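Local coordinates for peptidoglycan-N-acetylmuramic acid deacetylase PdaA (Bacillus subtilis, PDB 1NY1), which removes the acetyl group from N-acetylmuramic acid residues of peptidoglycan, a step toward the muramic delta-lactam of the spore cortex, and is required for germination, at residues K66-T71 / D211-L216; D184-Q189 / A194-H199; K111-I116 / L151-R156; V1-I6 / D107-T112. All coordinates share one frame; numbering follows the deposited sequence.

Interaction 1 (K66-T71 / D211-L216)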
loop_
_atom_site.group_PDB
_atom_site.type_symbol
_atom_site.label_atom_id
_atom_site.label_comp_id
_atom_site.label_asym_id
_atom_site.label_seq_id
_atom_site.Cartn_x
_atom_site.Cartn_y
_atom_site.Cartn_z
ATOM N N LYS A 66 15.250 0.683 6.868
ATOM C CA LYS A 66 16.400 -0.185 7.094
ATOM C C LYS A 66 16.855 -0.047 8.545
ATOM O O LYS A 66 17.134 -1.041 9.216
ATOM C CB LYS A 66 17.547 0.201 6.159
ATOM C CG LYS A 66 18.780 -0.666 6.313
ATOM C CD LYS A 66 19.896 -0.194 5.410
ATOM C CE LYS A 66 21.147 -1.028 5.626
ATOM N NZ LYS A 66 22.318 -0.466 4.894
ATOM N N LYS A 67 16.926 1.195 9.018
ATOM C CA LYS A 67 17.334 1.481 10.387
ATOM C C LYS A 67 16.470 0.734 11.403
ATOM O O LYS A 67 16.977 0.212 12.397
ATOM C CB LYS A 67 17.247 2.985 10.654
ATOM C CG LYS A 67 17.299 3.355 12.123
ATOM C CD LYS A 67 16.978 4.826 12.336
ATOM C CE LYS A 67 16.635 5.099 13.798
ATOM N NZ LYS A 67 16.130 6.487 14.000
ATOM N N HIS A 68 15.166 0.693 11.148
ATOM C CA HIS A 68 14.214 0.027 12.034
ATOM C C HIS A 68 13.977 -1.428 11.644
ATOM O O HIS A 68 13.204 -2.130 12.290
ATOM C CB HIS A 68 12.874 0.767 12.006
ATOM C CG HIS A 68 12.916 2.121 12.639
ATOM N ND1 HIS A 68 13.050 2.299 13.998
ATOM C CD2 HIS A 68 12.855 3.361 12.099
ATOM C CE1 HIS A 68 13.069 3.592 14.270
ATOM N NE2 HIS A 68 12.955 4.258 13.134
ATOM N N ARG A 69 14.659 -1.864 10.589
ATOM C CA ARG A 69 14.538 -3.214 10.055
ATOM C C ARG A 69 13.072 -3.590 9.838
ATOM O O ARG A 69 12.615 -4.667 10.231
ATOM C CB ARG A 69 15.224 -4.241 10.967
ATOM C CG ARG A 69 15.703 -5.482 10.209
ATOM C CD ARG A 69 16.600 -6.369 11.064
ATOM N NE ARG A 69 17.078 -7.555 10.352
ATOM C CZ ARG A 69 18.053 -7.556 9.446
ATOM N NH1 ARG A 69 18.672 -6.429 9.123
ATOM N NH2 ARG A 69 18.420 -8.695 8.874
ATOM N N VAL A 70 12.344 -2.677 9.208
ATOM C CA VAL A 70 10.940 -2.879 8.900
ATOM C C VAL A 70 10.804 -3.081 7.396
ATOM O O VAL A 70 11.474 -2.414 6.612
ATOM C CB VAL A 70 10.096 -1.663 9.337
ATOM C CG1 VAL A 70 8.654 -1.827 8.867
ATOM C CG2 VAL A 70 10.140 -1.526 10.854
ATOM N N THR A 71 9.940 -4.011 7.001
ATOM C CA THR A 71 9.730 -4.311 5.584
ATOM C C THR A 71 8.497 -3.602 5.044
ATOM O O THR A 71 7.390 -3.802 5.542
ATOM C CB THR A 71 9.561 -5.828 5.364
ATOM O OG1 THR A 71 10.763 -6.504 5.758
ATOM C CG2 THR A 71 9.275 -6.131 3.898
ATOM N N ASP A 211 10.038 8.847 13.454
ATOM C CA ASP A 211 9.497 9.085 14.795
ATOM C C ASP A 211 8.312 8.182 15.112
ATOM O O ASP A 211 8.180 7.677 16.228
ATOM C CB ASP A 211 9.051 10.543 14.954
ATOM C CG ASP A 211 10.211 11.526 14.904
ATOM O OD1 ASP A 211 11.376 11.082 14.833
ATOM O OD2 ASP A 211 9.950 12.745 14.939
ATOM N N ALA A 212 7.443 7.991 14.126
ATOM C CA ALA A 212 6.260 7.159 14.300
ATOM C C ALA A 212 6.630 5.714 14.609
ATOM O O ALA A 212 6.067 5.109 15.516
ATOM C CB ALA A 212 5.385 7.222 13.049
ATOM N N ILE A 213 7.571 5.154 13.855
ATOM C CA ILE A 213 7.975 3.775 14.103
ATOM C C ILE A 213 8.611 3.679 15.487
ATOM O O ILE A 213 8.281 2.789 16.271
ATOM C CB ILE A 213 8.982 3.273 13.049
ATOM C CG1 ILE A 213 8.296 3.188 11.684
ATOM C CG2 ILE A 213 9.504 1.889 13.444
ATOM C CD1 ILE A 213 9.244 2.882 10.553
ATOM N N THR A 214 9.522 4.599 15.786
ATOM C CA THR A 214 10.177 4.590 17.084
ATOM C C THR A 214 9.140 4.579 18.208
ATOM O O THR A 214 9.148 3.685 19.054
ATOM C CB THR A 214 11.102 5.812 17.258
ATOM O OG1 THR A 214 12.093 5.812 16.225
ATOM C CG2 THR A 214 11.802 5.761 18.613
ATOM N N ASP A 215 8.233 5.551 18.209
ATOM C CA ASP A 215 7.218 5.629 19.258
ATOM C C ASP A 215 6.188 4.501 19.249
ATOM O O ASP A 215 5.719 4.079 20.311
ATOM C CB ASP A 215 6.506 6.982 19.215
ATOM C CG ASP A 215 7.427 8.129 19.576
ATOM O OD1 ASP A 215 8.164 8.012 20.586
ATOM O OD2 ASP A 215 7.416 9.153 18.859
ATOM N N LEU A 216 5.822 4.013 18.066
ATOM C CA LEU A 216 4.855 2.924 17.987
ATOM C C LEU A 216 5.481 1.643 18.533
ATOM O O LEU A 216 4.814 0.851 19.203
ATOM C CB LEU A 216 4.374 2.737 16.540
ATOM C CG LEU A 216 3.339 3.782 16.103
ATOM C CD1 LEU A 216 3.123 3.728 14.597
ATOM C CD2 LEU A 216 2.031 3.526 16.836
HETATM O O HOH W 1 14.809 6.043 16.563
#
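I213 presses its CG2 methyl over one face of the H68 imidazole, a CH-pi contact with CG2 3.7 Å from the ring centroid and 19° off the normal. The methyl is shifted toward the CG/ND1 side of the ring, 3.5 Å from H68 CG. On the opposite face lies the aliphatic chain of K67, its CD 4.1 Å above the plane, sandwiching the imidazole. At the ring edge, near its plane, T214 OG1 comes to 3.1 Å from H68 CE1. A water joins K67 to T214, accepting from K67 NZ and donating to T214 OG1, which is also hydrogen-bonded to D210 O one turn back in its own helix. Deeper in, V70 CG2 meets the same I213 methyl at 4.3 Å, and both side chains continue onto L47 and F223 of the sheet.

The end of helix 58-67 sets this geometry: R69 closes it in a Schellman motif, and a chi1 of -69°, CG opposite the carbonyl carbon, turns the H68 ring toward helix 205-219. D210 OD1 accepts from H68 NE2 and forms a salt bridge with K67 NZ, which fixes the ring's tilt; any polarisation of the imidazole is probably offset in part by the lysine.

Interaction 2 (D184-Q189 / A194-H199)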
loop_
_atom_site.group_PDB
_atom_site.type_symbol
_atom_site.label_atom_id
_atom_site.label_comp_id
_atom_site.label_asym_id
_atom_site.label_seq_id
_atom_site.Cartn_x
_atom_site.Cartn_y
_atom_site.Cartn_z
ATOM N N ASP A 184 1.479 12.947 13.883
ATOM C CA ASP A 184 0.272 12.901 14.700
ATOM C C ASP A 184 -0.787 11.960 14.145
ATOM O O ASP A 184 -1.481 11.283 14.908
ATOM C CB ASP A 184 -0.317 14.302 14.879
ATOM C CG ASP A 184 0.475 15.144 15.859
ATOM O OD1 ASP A 184 1.263 14.556 16.638
ATOM O OD2 ASP A 184 0.302 16.385 15.868
ATOM N N HIS A 185 -0.927 11.916 12.822
ATOM C CA HIS A 185 -1.905 11.020 12.218
ATOM C C HIS A 185 -1.534 9.552 12.361
ATOM O O HIS A 185 -2.393 8.722 12.634
ATOM C CB HIS A 185 -2.112 11.359 10.736
ATOM C CG HIS A 185 -3.246 12.304 10.495
ATOM N ND1 HIS A 185 -3.073 13.549 9.930
ATOM C CD2 HIS A 185 -4.567 12.195 10.767
ATOM C CE1 HIS A 185 -4.240 14.165 9.867
ATOM N NE2 HIS A 185 -5.161 13.365 10.369
HETATM N N MSE A 186 -0.257 9.233 12.180
HETATM C CA MSE A 186 0.189 7.852 12.287
HETATM C C MSE A 186 0.072 7.314 13.704
HETATM O O MSE A 186 -0.143 6.120 13.902
HETATM C CB MSE A 186 1.621 7.724 11.792
HETATM C CG MSE A 186 1.743 7.924 10.292
HETATM SE SE MSE A 186 3.498 7.523 9.612
HETATM C CE MSE A 186 4.323 9.250 9.779
ATOM N N ILE A 187 0.190 8.202 14.684
ATOM C CA ILE A 187 0.079 7.806 16.077
ATOM C C ILE A 187 -1.392 7.704 16.478
ATOM O O ILE A 187 -1.820 6.708 17.063
ATOM C CB ILE A 187 0.788 8.823 17.000
ATOM C CG1 ILE A 187 2.293 8.849 16.697
ATOM C CG2 ILE A 187 0.498 8.490 18.465
ATOM C CD1 ILE A 187 3.023 7.528 16.928
ATOM N N LYS A 188 -2.170 8.730 16.145
ATOM C CA LYS A 188 -3.584 8.756 16.501
ATOM C C LYS A 188 -4.429 7.680 15.829
ATOM O O LYS A 188 -5.308 7.098 16.463
ATOM C CB LYS A 188 -4.176 10.138 16.204
ATOM C CG LYS A 188 -5.648 10.288 16.595
ATOM C CD LYS A 188 -6.019 11.744 16.870
ATOM C CE LYS A 188 -5.785 12.629 15.656
ATOM N NZ LYS A 188 -5.888 14.082 15.980
ATOM N N GLN A 189 -4.168 7.404 14.554
ATOM C CA GLN A 189 -4.953 6.399 13.842
ATOM C C GLN A 189 -4.484 4.966 14.038
ATOM O O GLN A 189 -5.128 4.037 13.563
ATOM C CB GLN A 189 -4.993 6.726 12.342
ATOM C CG GLN A 189 -5.738 8.020 12.044
ATOM C CD GLN A 189 -5.937 8.267 10.561
ATOM O OE1 GLN A 189 -6.405 7.393 9.834
ATOM N NE2 GLN A 189 -5.607 9.471 10.112
ATOM N N ALA A 194 -3.610 -2.676 11.690
ATOM C CA ALA A 194 -3.674 -1.573 10.736
ATOM C C ALA A 194 -2.758 -1.741 9.540
ATOM O O ALA A 194 -1.617 -2.181 9.668
ATOM C CB ALA A 194 -3.339 -0.256 11.430
ATOM N N ILE A 195 -3.283 -1.395 8.371
ATOM C CA ILE A 195 -2.499 -1.411 7.152
ATOM C C ILE A 195 -2.449 0.070 6.796
ATOM O O ILE A 195 -3.476 0.683 6.479
ATOM C CB ILE A 195 -3.180 -2.211 6.018
ATOM C CG1 ILE A 195 -3.278 -3.693 6.414
ATOM C CG2 ILE A 195 -2.380 -2.052 4.721
ATOM C CD1 ILE A 195 -3.873 -4.607 5.342
ATOM N N TYR A 196 -1.258 0.648 6.904
ATOM C CA TYR A 196 -1.046 2.056 6.600
ATOM C C TYR A 196 -0.775 2.260 5.127
ATOM O O TYR A 196 -0.069 1.470 4.501
ATOM C CB TYR A 196 0.167 2.621 7.342
ATOM C CG TYR A 196 -0.038 2.954 8.794
ATOM C CD1 TYR A 196 0.655 4.014 9.381
ATOM C CD2 TYR A 196 -0.895 2.203 9.588
ATOM C CE1 TYR A 196 0.500 4.317 10.731
ATOM C CE2 TYR A 196 -1.059 2.495 10.935
ATOM C CZ TYR A 196 -0.364 3.549 11.500
ATOM O OH TYR A 196 -0.534 3.834 12.836
ATOM N N LEU A 197 -1.340 3.334 4.589
ATOM C CA LEU A 197 -1.121 3.714 3.205
ATOM C C LEU A 197 -0.402 5.050 3.318
ATOM O O LEU A 197 -0.983 6.040 3.772
ATOM C CB LEU A 197 -2.445 3.899 2.458
ATOM C CG LEU A 197 -2.411 4.146 0.943
ATOM C CD1 LEU A 197 -3.797 4.563 0.478
ATOM C CD2 LEU A 197 -1.420 5.221 0.587
ATOM N N LEU A 198 0.862 5.073 2.916
ATOM C CA LEU A 198 1.662 6.290 2.988
ATOM C C LEU A 198 2.203 6.676 1.620
ATOM O O LEU A 198 2.262 5.851 0.708
ATOM C CB LEU A 198 2.851 6.088 3.933
ATOM C CG LEU A 198 2.561 5.680 5.374
ATOM C CD1 LEU A 198 3.869 5.430 6.107
ATOM C CD2 LEU A 198 1.757 6.774 6.057
ATOM N N HIS A 199 2.580 7.943 1.488
ATOM C CA HIS A 199 3.181 8.464 0.265
ATOM C C HIS A 199 4.559 8.921 0.718
ATOM O O HIS A 199 4.798 9.056 1.917
ATOM C CB HIS A 199 2.361 9.634 -0.285
ATOM C CG HIS A 199 0.985 9.231 -0.711
ATOM N ND1 HIS A 199 0.741 8.589 -1.905
ATOM C CD2 HIS A 199 -0.194 9.255 -0.047
ATOM C CE1 HIS A 199 -0.529 8.228 -1.956
ATOM N NE2 HIS A 199 -1.119 8.618 -0.841
#
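The Y196 ring meets M186 with its edge: the phenol OH points at the backbone carbonyl O of M186, which lies near the ring plane, and CE1 touches M186 CB at 3.7 Å. At another part of the edge, in plane, sits the CB of A194 on the same strand. Helix 179-188 here packs on strand 194-198, which lies beside strand 44-51 in the parallel sheet of the distorted (beta/alpha) barrel of the NodB (carbohydrate esterase 4) family.

The hydrogen bond from Y196 OH to M186 O spans 2.6 Å and arrives in the carbonyl plane, with a C=O...donor angle of 146°. It ties the phenol to the helix backbone at M186, the buried hydroxyl giving its proton to the carbonyl. The ring also lies against V166 and A190.

Selenomethionine M186 runs on past the tyrosine, its CG 3.8 Å from Y196 CE1. Its chain is extended at chi2 (-172°) and bends at chi3, carrying the selenium toward L198 while A208 and A212 of helix 205-219 pack on the same side chain. L198 also touches L209 and F49, and next along the chain is H199, by similarity the proton donor, whose N is hydrogen-bonded to OD2 of D170, the residue that by similarity raises the pKa of the active-site histidine. Both methyls of L198 meet the selenium, CD2 at 4.0 Å and CD1 at 4.1 Å from M186 SE.

Interaction 3 (K111-I116 / L151-R156)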
loop_
_atom_site.group_PDB
_atom_site.type_symbol
_atom_site.label_atom_id
_atom_site.label_comp_id
_atom_site.label_asym_id
_atom_site.label_seq_id
_atom_site.Cartn_x
_atom_site.Cartn_y
_atom_site.Cartn_z
ATOM N N LYS A 111 -11.532 -0.269 -18.131
ATOM C CA LYS A 111 -10.676 -1.099 -18.978
ATOM C C LYS A 111 -11.216 -2.517 -19.158
ATOM O O LYS A 111 -11.820 -3.087 -18.250
ATOM C CB LYS A 111 -9.265 -1.194 -18.385
ATOM C CG LYS A 111 -8.541 0.132 -18.217
ATOM C CD LYS A 111 -8.322 0.839 -19.546
ATOM C CE LYS A 111 -7.647 2.191 -19.333
ATOM N NZ LYS A 111 -7.495 2.980 -20.595
ATOM N N THR A 112 -10.978 -3.085 -20.334
ATOM C CA THR A 112 -11.416 -4.441 -20.628
ATOM C C THR A 112 -10.442 -5.416 -19.973
ATOM O O THR A 112 -9.379 -5.012 -19.497
ATOM C CB THR A 112 -11.409 -4.709 -22.135
ATOM O OG1 THR A 112 -10.058 -4.690 -22.613
ATOM C CG2 THR A 112 -12.211 -3.643 -22.862
ATOM N N ALA A 113 -10.799 -6.698 -19.958
ATOM C CA ALA A 113 -9.942 -7.715 -19.357
ATOM C C ALA A 113 -8.546 -7.698 -19.975
ATOM O O ALA A 113 -7.545 -7.749 -19.259
ATOM C CB ALA A 113 -10.572 -9.093 -19.518
ATOM N N ASP A 114 -8.475 -7.621 -21.302
ATOM C CA ASP A 114 -7.182 -7.595 -21.982
ATOM C C ASP A 114 -6.366 -6.378 -21.566
ATOM O O ASP A 114 -5.159 -6.476 -21.334
ATOM C CB ASP A 114 -7.360 -7.592 -23.505
ATOM C CG ASP A 114 -8.010 -8.860 -24.017
ATOM O OD1 ASP A 114 -7.857 -9.914 -23.358
ATOM O OD2 ASP A 114 -8.659 -8.814 -25.089
ATOM N N GLN A 115 -7.026 -5.228 -21.476
ATOM C CA GLN A 115 -6.350 -3.996 -21.085
ATOM C C GLN A 115 -5.824 -4.080 -19.658
ATOM O O GLN A 115 -4.710 -3.638 -19.369
ATOM C CB GLN A 115 -7.305 -2.813 -21.228
ATOM C CG GLN A 115 -7.488 -2.375 -22.667
ATOM C CD GLN A 115 -8.566 -1.330 -22.828
ATOM O OE1 GLN A 115 -8.553 -0.559 -23.785
ATOM N NE2 GLN A 115 -9.517 -1.308 -21.902
ATOM N N ILE A 116 -6.632 -4.648 -18.770
ATOM C CA ILE A 116 -6.245 -4.806 -17.376
ATOM C C ILE A 116 -5.010 -5.703 -17.285
ATOM O O ILE A 116 -4.064 -5.402 -16.555
ATOM C CB ILE A 116 -7.392 -5.432 -16.544
ATOM C CG1 ILE A 116 -8.563 -4.450 -16.465
ATOM C CG2 ILE A 116 -6.891 -5.798 -15.145
ATOM C CD1 ILE A 116 -9.739 -4.947 -15.650
ATOM N N LEU A 151 -12.376 -6.658 -9.235
ATOM C CA LEU A 151 -11.902 -7.614 -8.239
ATOM C C LEU A 151 -11.899 -9.028 -8.806
ATOM O O LEU A 151 -10.967 -9.797 -8.576
ATOM C CB LEU A 151 -12.781 -7.568 -6.986
ATOM C CG LEU A 151 -12.640 -6.349 -6.079
ATOM C CD1 LEU A 151 -13.586 -6.481 -4.895
ATOM C CD2 LEU A 151 -11.195 -6.236 -5.598
ATOM N N LYS A 152 -12.948 -9.361 -9.553
ATOM C CA LYS A 152 -13.069 -10.681 -10.150
ATOM C C LYS A 152 -11.971 -10.917 -11.183
ATOM O O LYS A 152 -11.313 -11.957 -11.180
ATOM C CB LYS A 152 -14.441 -10.826 -10.810
ATOM C CG LYS A 152 -14.715 -12.204 -11.373
ATOM C CD LYS A 152 -15.968 -12.202 -12.236
ATOM C CE LYS A 152 -16.226 -13.576 -12.832
ATOM N NZ LYS A 152 -16.523 -14.584 -11.775
ATOM N N GLU A 153 -11.772 -9.943 -12.065
ATOM C CA GLU A 153 -10.759 -10.055 -13.105
ATOM C C GLU A 153 -9.330 -10.088 -12.586
ATOM O O GLU A 153 -8.525 -10.907 -13.033
ATOM C CB GLU A 153 -10.898 -8.910 -14.109
ATOM C CG GLU A 153 -11.658 -9.305 -15.349
ATOM C CD GLU A 153 -11.030 -10.509 -16.024
ATOM O OE1 GLU A 153 -9.863 -10.411 -16.459
ATOM O OE2 GLU A 153 -11.700 -11.558 -16.108
ATOM N N THR A 154 -9.008 -9.194 -11.655
ATOM C CA THR A 154 -7.661 -9.146 -11.108
ATOM C C THR A 154 -7.349 -10.431 -10.343
ATOM O O THR A 154 -6.231 -10.934 -10.410
ATOM C CB THR A 154 -7.464 -7.902 -10.200
ATOM O OG1 THR A 154 -8.459 -7.880 -9.166
ATOM C CG2 THR A 154 -7.572 -6.626 -11.031
ATOM N N LYS A 155 -8.344 -10.965 -9.641
ATOM C CA LYS A 155 -8.176 -12.206 -8.893
ATOM C C LYS A 155 -7.948 -13.349 -9.875
ATOM O O LYS A 155 -7.177 -14.271 -9.608
ATOM C CB LYS A 155 -9.420 -12.499 -8.046
ATOM C CG LYS A 155 -9.369 -13.832 -7.313
ATOM C CD LYS A 155 -10.677 -14.148 -6.598
ATOM C CE LYS A 155 -10.610 -15.523 -5.944
ATOM N NZ LYS A 155 -11.873 -15.911 -5.264
ATOM N N ARG A 156 -8.623 -13.286 -11.019
ATOM C CA ARG A 156 -8.471 -14.324 -12.031
ATOM C C ARG A 156 -7.038 -14.295 -12.547
ATOM O O ARG A 156 -6.489 -15.324 -12.936
ATOM C CB ARG A 156 -9.442 -14.096 -13.192
ATOM C CG ARG A 156 -9.501 -15.263 -14.170
ATOM C CD ARG A 156 -10.505 -15.018 -15.288
ATOM N NE ARG A 156 -9.874 -14.639 -16.552
ATOM C CZ ARG A 156 -9.160 -13.534 -16.745
ATOM N NH1 ARG A 156 -8.966 -12.673 -15.756
ATOM N NH2 ARG A 156 -8.647 -13.279 -17.941
#
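Hydrocarbon contact between I116 and helix 148-156 makes up the buried part of this interface. The CG2 methyl of I116 lies 4.3 Å from CG2 of T154, and its CD1 reaches the CB of E153 at 4.4 Å, so the two branches of the isoleucine straddle consecutive residues. T154 turns its hydroxyl back to the carbonyl of V150, which lets the methyl serve the packing; T161 of strand 160-161 touches the same side chain.

Closer to the surface, a polar group rests on a methyl. E153 OE1 is 3.4 Å from A113 CB, and the carboxylate carbon CD follows at 3.8 Å from the same CB. Two helices on the outside of the barrel meet here at their ends, the first turn of 113-131 against the last turn of 148-156, with A113 and E153 the closest backbone pair.

Salt bridging and capping stay within each segment. The E153 chain bends at chi2 (-56°), folding the carboxylate toward R156 on the next turn, whose NH1 forms a salt bridge to E153 OE1 that is modelled doubtfully short. The other oxygen, E153 OE2, lies over one face of the guanidinium, toward its rim. On the facing side T112 is the N-cap of helix 113-131: its OG1 accepts from Q115 N at 3.3 Å and 163°. Just before the cap, the carbonyl of K111 accepts from the hydroxyl of Y149, a second tie to helix 148-156.

Interaction 4 (V1-I6 / D107-T112)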
loop_
_atom_site.group_PDB
_atom_site.type_symbol
_atom_site.label_atom_id
_atom_site.label_comp_id
_atom_site.label_asym_id
_atom_site.label_seq_id
_atom_site.Cartn_x
_atom_site.Cartn_y
_atom_site.Cartn_z
ATOM N N VAL A 1 -20.917 -10.192 -13.413
ATOM C CA VAL A 1 -20.805 -9.393 -12.161
ATOM C C VAL A 1 -20.904 -7.903 -12.458
ATOM O O VAL A 1 -20.481 -7.439 -13.515
ATOM C CB VAL A 1 -19.466 -9.661 -11.443
ATOM C CG1 VAL A 1 -19.360 -11.133 -11.085
ATOM C CG2 VAL A 1 -18.303 -9.236 -12.326
ATOM N N PRO A 2 -21.463 -7.130 -11.518
ATOM C CA PRO A 2 -21.607 -5.684 -11.707
ATOM C C PRO A 2 -20.280 -4.936 -11.795
ATOM O O PRO A 2 -19.273 -5.355 -11.222
ATOM C CB PRO A 2 -22.435 -5.260 -10.497
ATOM C CG PRO A 2 -22.015 -6.236 -9.449
ATOM C CD PRO A 2 -21.984 -7.543 -10.203
ATOM N N ASN A 3 -20.290 -3.827 -12.527
ATOM C CA ASN A 3 -19.096 -3.013 -12.684
ATOM C C ASN A 3 -19.352 -1.588 -12.211
ATOM O O ASN A 3 -18.887 -0.620 -12.819
ATOM C CB ASN A 3 -18.632 -3.009 -14.142
ATOM C CG ASN A 3 -17.330 -2.251 -14.332
ATOM O OD1 ASN A 3 -16.415 -2.349 -13.509
ATOM N ND2 ASN A 3 -17.233 -1.500 -15.422
ATOM N N GLU A 4 -20.105 -1.467 -11.125
ATOM C CA GLU A 4 -20.405 -0.158 -10.559
ATOM C C GLU A 4 -19.177 0.344 -9.815
ATOM O O GLU A 4 -18.701 -0.309 -8.891
ATOM C CB GLU A 4 -21.598 -0.255 -9.602
ATOM C CG GLU A 4 -22.939 -0.352 -10.304
ATOM C CD GLU A 4 -23.293 0.925 -11.043
ATOM O OE1 GLU A 4 -23.319 1.991 -10.391
ATOM O OE2 GLU A 4 -23.543 0.861 -12.267
ATOM N N PRO A 5 -18.633 1.501 -10.225
ATOM C CA PRO A 5 -17.449 2.074 -9.578
ATOM C C PRO A 5 -17.615 2.201 -8.063
ATOM O O PRO A 5 -18.668 2.616 -7.570
ATOM C CB PRO A 5 -17.315 3.431 -10.258
ATOM C CG PRO A 5 -17.798 3.148 -11.640
ATOM C CD PRO A 5 -19.029 2.304 -11.396
ATOM N N ILE A 6 -16.565 1.835 -7.335
ATOM C CA ILE A 6 -16.558 1.894 -5.878
ATOM C C ILE A 6 -15.241 2.526 -5.438
ATOM O O ILE A 6 -14.174 2.091 -5.866
ATOM C CB ILE A 6 -16.652 0.472 -5.260
ATOM C CG1 ILE A 6 -17.892 -0.252 -5.786
ATOM C CG2 ILE A 6 -16.713 0.564 -3.742
ATOM C CD1 ILE A 6 -17.996 -1.694 -5.327
ATOM N N ASP A 107 -8.372 4.254 -14.405
ATOM C CA ASP A 107 -9.549 3.793 -13.682
ATOM C C ASP A 107 -9.795 2.410 -14.273
ATOM O O ASP A 107 -10.266 2.294 -15.402
ATOM C CB ASP A 107 -10.745 4.705 -13.980
ATOM C CG ASP A 107 -11.986 4.318 -13.202
ATOM O OD1 ASP A 107 -12.292 3.106 -13.109
ATOM O OD2 ASP A 107 -12.672 5.230 -12.693
ATOM N N LEU A 108 -9.466 1.364 -13.523
ATOM C CA LEU A 108 -9.636 0.003 -14.014
ATOM C C LEU A 108 -11.052 -0.369 -14.418
ATOM O O LEU A 108 -11.237 -1.244 -15.257
ATOM C CB LEU A 108 -9.138 -0.999 -12.972
ATOM C CG LEU A 108 -7.651 -0.898 -12.633
ATOM C CD1 LEU A 108 -7.306 -1.903 -11.544
ATOM C CD2 LEU A 108 -6.831 -1.146 -13.886
ATOM N N THR A 109 -12.054 0.281 -13.832
ATOM C CA THR A 109 -13.434 -0.060 -14.167
ATOM C C THR A 109 -13.782 0.334 -15.597
ATOM O O THR A 109 -14.839 -0.034 -16.103
ATOM C CB THR A 109 -14.457 0.611 -13.216
ATOM O OG1 THR A 109 -14.579 2.001 -13.535
ATOM C CG2 THR A 109 -14.018 0.457 -11.764
ATOM N N THR A 110 -12.887 1.068 -16.249
ATOM C CA THR A 110 -13.118 1.507 -17.620
ATOM C C THR A 110 -12.283 0.711 -18.626
ATOM O O THR A 110 -12.321 0.987 -19.827
ATOM C CB THR A 110 -12.776 3.003 -17.780
ATOM O OG1 THR A 110 -11.363 3.191 -17.624
ATOM C CG2 THR A 110 -13.509 3.831 -16.729
ATOM N N LYS A 111 -11.532 -0.269 -18.131
ATOM C CA LYS A 111 -10.676 -1.099 -18.978
ATOM C C LYS A 111 -11.216 -2.517 -19.158
ATOM O O LYS A 111 -11.820 -3.087 -18.250
ATOM C CB LYS A 111 -9.265 -1.194 -18.385
ATOM C CG LYS A 111 -8.541 0.132 -18.217
ATOM C CD LYS A 111 -8.322 0.839 -19.546
ATOM C CE LYS A 111 -7.647 2.191 -19.333
ATOM N NZ LYS A 111 -7.495 2.980 -20.595
ATOM N N THR A 112 -10.978 -3.085 -20.334
ATOM C CA THR A 112 -11.416 -4.441 -20.628
ATOM C C THR A 112 -10.442 -5.416 -19.973
ATOM O O THR A 112 -9.379 -5.012 -19.497
ATOM C CB THR A 112 -11.409 -4.709 -22.135
ATOM O OG1 THR A 112 -10.058 -4.690 -22.613
ATOM C CG2 THR A 112 -12.211 -3.643 -22.862
#
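N3 passes its amide across T109, with OD1 3.6 Å from T109 CB and ND2 reaching past the side chain to the backbone carbonyl. The bond from N3 ND2 to T109 O is 2.9 Å long and nearly straight, at 175°. It uses a lone pair of the carbonyl and lies within 2° of the amide plane. The other end of the amide, OD1, accepts from S147 OG, so both ends are engaged and the rotation of the group is fixed. A chi1 of -176° places CG trans to N and carries the amide across to the 3-10 turn. The P5 ring adds a looser contact, its CG 3.9 Å from T109 OG1.

That hydroxyl donates to D107. In an Asx turn D107 OD1 accepts from T109 N at 2.9 Å, and it also takes T109 OG1 at 2.6 Å, from above the carboxylate plane. T110 OG1 donates to D107 O, which T110 N also reaches.

The extended N-terminal segment thus lies along the connection between strand 97-100 and helix 113-131; V145 of strand 145-146 touches T109, Y149 of helix 148-156 packs on N3, and I6 pairs with F146 as strand 6-7 begins.

Overall arrangement
Interactions 1 and 2 form one continuous region: helix 205-219 packs on helix 179-188 through A212 against M186 and L216 against I187. Interactions 3 and 4 adjoin across the chain's centre from interaction 1, sharing K111 and T112, with V1 lying against K152. Interaction 2 is the buried one, with all its touching residues inside and next to the probable proton donor H199; the other three are partly buried. The chemistry follows: in interaction 2 a single phenol-to-carbonyl bond is set among apolar side chains, interaction 1 sandwiches a histidine with a water bridge beside it, interaction 3 packs helix ends with the E153-R156 pair inside one helix, and interaction 4 relies on an amide-to-backbone bond.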